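Local coordinates for protein Sqt1 (Chaetomium thermophilum, PDB 4ZOY) that probably acts as a dedicated WD40-repeat chaperone that captures a nascent ribosomal protein during its translation, in support of ribosome biogenesis, at residues F187-P192 and D211-V216. Numbering follows the deposited sequence.
Sequences FLHTGP and DESLHV
Over one face of the His215 imidazole lies Leu188 CB, 3.7 Å from the ring centroid in a CH-pi contact; His189 ND1 lies at its edge, as does a water hydrogen-bonded to NE2, which donates to Leu188 O. The His189 ring stands oblique to it, planes 55° apart, and its ND1-H points to Ser213 OG almost within the ring plane, 2.8 Å away and nearly straight at 167°. Its NE2 bonds Thr207, as His215 ND1 bonds Ser238. Ser213 OG donates on to Asp211 OD1, which also takes the Ser213 N-H in an Asx turn. A chi1 of 84° turns the Asp211 carboxylate so that OD1 meets Ser213 while OD2 receives Thr190 N from above its plane at 2.8 Å and Thr190 OG1 on its anti lone pair at 2.7 Å. An asparagine at Asp211 would probably leave Thr190 or Ser213 without an acceptor, since NH2 accepts nothing. The network resembles the WD40 Asp-His-Ser/Thr-Trp tetrad, with a serine interposed between aspartate and histidine and Tyr217 probably in the tryptophan position; its four-donor carboxylate and a histidine fixed at both nitrogens tie the loop between strands 180-186 and 193-198 to the turn before strand 214-218.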
loop_
_atom_site.group_PDB
_atom_site.type_symbol
_atom_site.label_atom_id
_atom_site.label_comp_id
_atom_site.label_asym_id
_atom_site.label_seq_id
_atom_site.Cartn_x
_atom_site.Cartn_y
_atom_site.Cartn_z
ATOM N N PHE A 187 21.283 -2.710 -0.163
ATOM C CA PHE A 187 21.732 -1.339 0.036
ATOM C C PHE A 187 22.063 -0.679 -1.290
ATOM O O PHE A 187 23.109 -0.045 -1.445
ATOM C CB PHE A 187 22.951 -1.315 0.970
ATOM C CG PHE A 187 22.707 -2.010 2.275
ATOM C CD1 PHE A 187 22.094 -1.342 3.322
ATOM C CD2 PHE A 187 23.064 -3.335 2.445
ATOM C CE1 PHE A 187 21.848 -1.985 4.520
ATOM C CE2 PHE A 187 22.823 -3.982 3.645
ATOM C CZ PHE A 187 22.211 -3.305 4.679
ATOM N N LEU A 188 21.161 -0.818 -2.248
ATOM C CA LEU A 188 21.396 -0.307 -3.594
ATOM C C LEU A 188 20.887 1.122 -3.784
ATOM O O LEU A 188 21.567 1.929 -4.413
ATOM C CB LEU A 188 20.773 -1.242 -4.634
ATOM C CG LEU A 188 21.400 -2.641 -4.680
ATOM C CD1 LEU A 188 20.805 -3.473 -5.797
ATOM C CD2 LEU A 188 22.909 -2.554 -4.827
ATOM N N HIS A 189 19.698 1.443 -3.266
ATOM C CA HIS A 189 19.236 2.835 -3.294
ATOM C C HIS A 189 20.194 3.704 -2.485
ATOM O O HIS A 189 20.728 3.244 -1.481
ATOM C CB HIS A 189 17.832 2.994 -2.708
ATOM C CG HIS A 189 16.754 2.243 -3.431
ATOM N ND1 HIS A 189 16.486 2.400 -4.772
ATOM C CD2 HIS A 189 15.828 1.374 -2.963
ATOM C CE1 HIS A 189 15.452 1.645 -5.106
ATOM N NE2 HIS A 189 15.035 1.014 -4.023
ATOM N N THR A 190 20.380 4.953 -2.904
ATOM C CA THR A 190 21.279 5.878 -2.202
ATOM C C THR A 190 20.529 7.010 -1.502
ATOM O O THR A 190 21.141 7.870 -0.868
ATOM C CB THR A 190 22.329 6.506 -3.157
ATOM O OG1 THR A 190 21.707 7.484 -3.999
ATOM C CG2 THR A 190 22.986 5.443 -4.013
ATOM N N GLY A 191 19.208 7.016 -1.635
ATOM C CA GLY A 191 18.352 7.931 -0.903
ATOM C C GLY A 191 17.179 7.138 -0.356
ATOM O O GLY A 191 17.073 5.942 -0.623
ATOM N N PRO A 192 16.285 7.796 0.398
ATOM C CA PRO A 192 15.140 7.112 1.014
ATOM C C PRO A 192 14.402 6.182 0.055
ATOM O O PRO A 192 14.124 6.543 -1.090
ATOM C CB PRO A 192 14.236 8.266 1.443
ATOM C CG PRO A 192 15.206 9.380 1.735
ATOM C CD PRO A 192 16.312 9.233 0.727
ATOM N N ASP A 211 15.987 8.949 -4.867
ATOM C CA ASP A 211 17.195 9.166 -5.667
ATOM C C ASP A 211 17.000 8.772 -7.136
ATOM O O ASP A 211 17.946 8.812 -7.927
ATOM C CB ASP A 211 18.391 8.414 -5.039
ATOM C CG ASP A 211 18.478 6.943 -5.448
ATOM O OD1 ASP A 211 17.521 6.369 -6.018
ATOM O OD2 ASP A 211 19.541 6.340 -5.185
ATOM N N GLU A 212 15.763 8.387 -7.470
ATOM C CA GLU A 212 15.283 8.111 -8.831
ATOM C C GLU A 212 15.575 6.685 -9.310
ATOM O O GLU A 212 15.262 6.339 -10.448
ATOM C CB GLU A 212 15.835 9.155 -9.824
ATOM C CG GLU A 212 15.414 10.570 -9.420
ATOM C CD GLU A 212 16.101 11.686 -10.184
ATOM O OE1 GLU A 212 16.520 11.465 -11.334
ATOM O OE2 GLU A 212 16.184 12.803 -9.632
ATOM N N SER A 213 16.122 5.840 -8.435
ATOM C CA SER A 213 16.414 4.464 -8.850
ATOM C C SER A 213 15.271 3.474 -8.589
ATOM O O SER A 213 14.442 3.651 -7.681
ATOM C CB SER A 213 17.697 3.952 -8.185
ATOM O OG SER A 213 17.616 3.943 -6.771
ATOM N N LEU A 214 15.245 2.447 -9.433
ATOM C CA LEU A 214 14.377 1.279 -9.314
ATOM C C LEU A 214 15.249 0.040 -9.255
ATOM O O LEU A 214 16.095 -0.141 -10.119
ATOM C CB LEU A 214 13.427 1.168 -10.511
ATOM C CG LEU A 214 12.793 -0.189 -10.830
ATOM C CD1 LEU A 214 11.708 -0.548 -9.801
ATOM C CD2 LEU A 214 12.190 -0.227 -12.229
ATOM N N HIS A 215 15.050 -0.803 -8.250
ATOM C CA HIS A 215 15.714 -2.098 -8.195
ATOM C C HIS A 215 14.672 -3.174 -7.985
ATOM O O HIS A 215 13.749 -3.007 -7.179
ATOM C CB HIS A 215 16.774 -2.143 -7.101
ATOM C CG HIS A 215 17.882 -1.170 -7.326
ATOM N ND1 HIS A 215 18.846 -1.365 -8.295
ATOM C CD2 HIS A 215 18.154 0.024 -6.752
ATOM C CE1 HIS A 215 19.677 -0.340 -8.289
ATOM N NE2 HIS A 215 19.280 0.519 -7.368
ATOM N N VAL A 216 14.807 -4.273 -8.716
ATOM C CA VAL A 216 13.883 -5.379 -8.578
ATOM C C VAL A 216 14.680 -6.601 -8.132
ATOM O O VAL A 216 15.426 -7.185 -8.916
ATOM C CB VAL A 216 13.129 -5.658 -9.886
ATOM C CG1 VAL A 216 12.116 -6.762 -9.665
ATOM C CG2 VAL A 216 12.422 -4.380 -10.378
HETATM O O HOH W 1 21.038 2.742 -7.045
#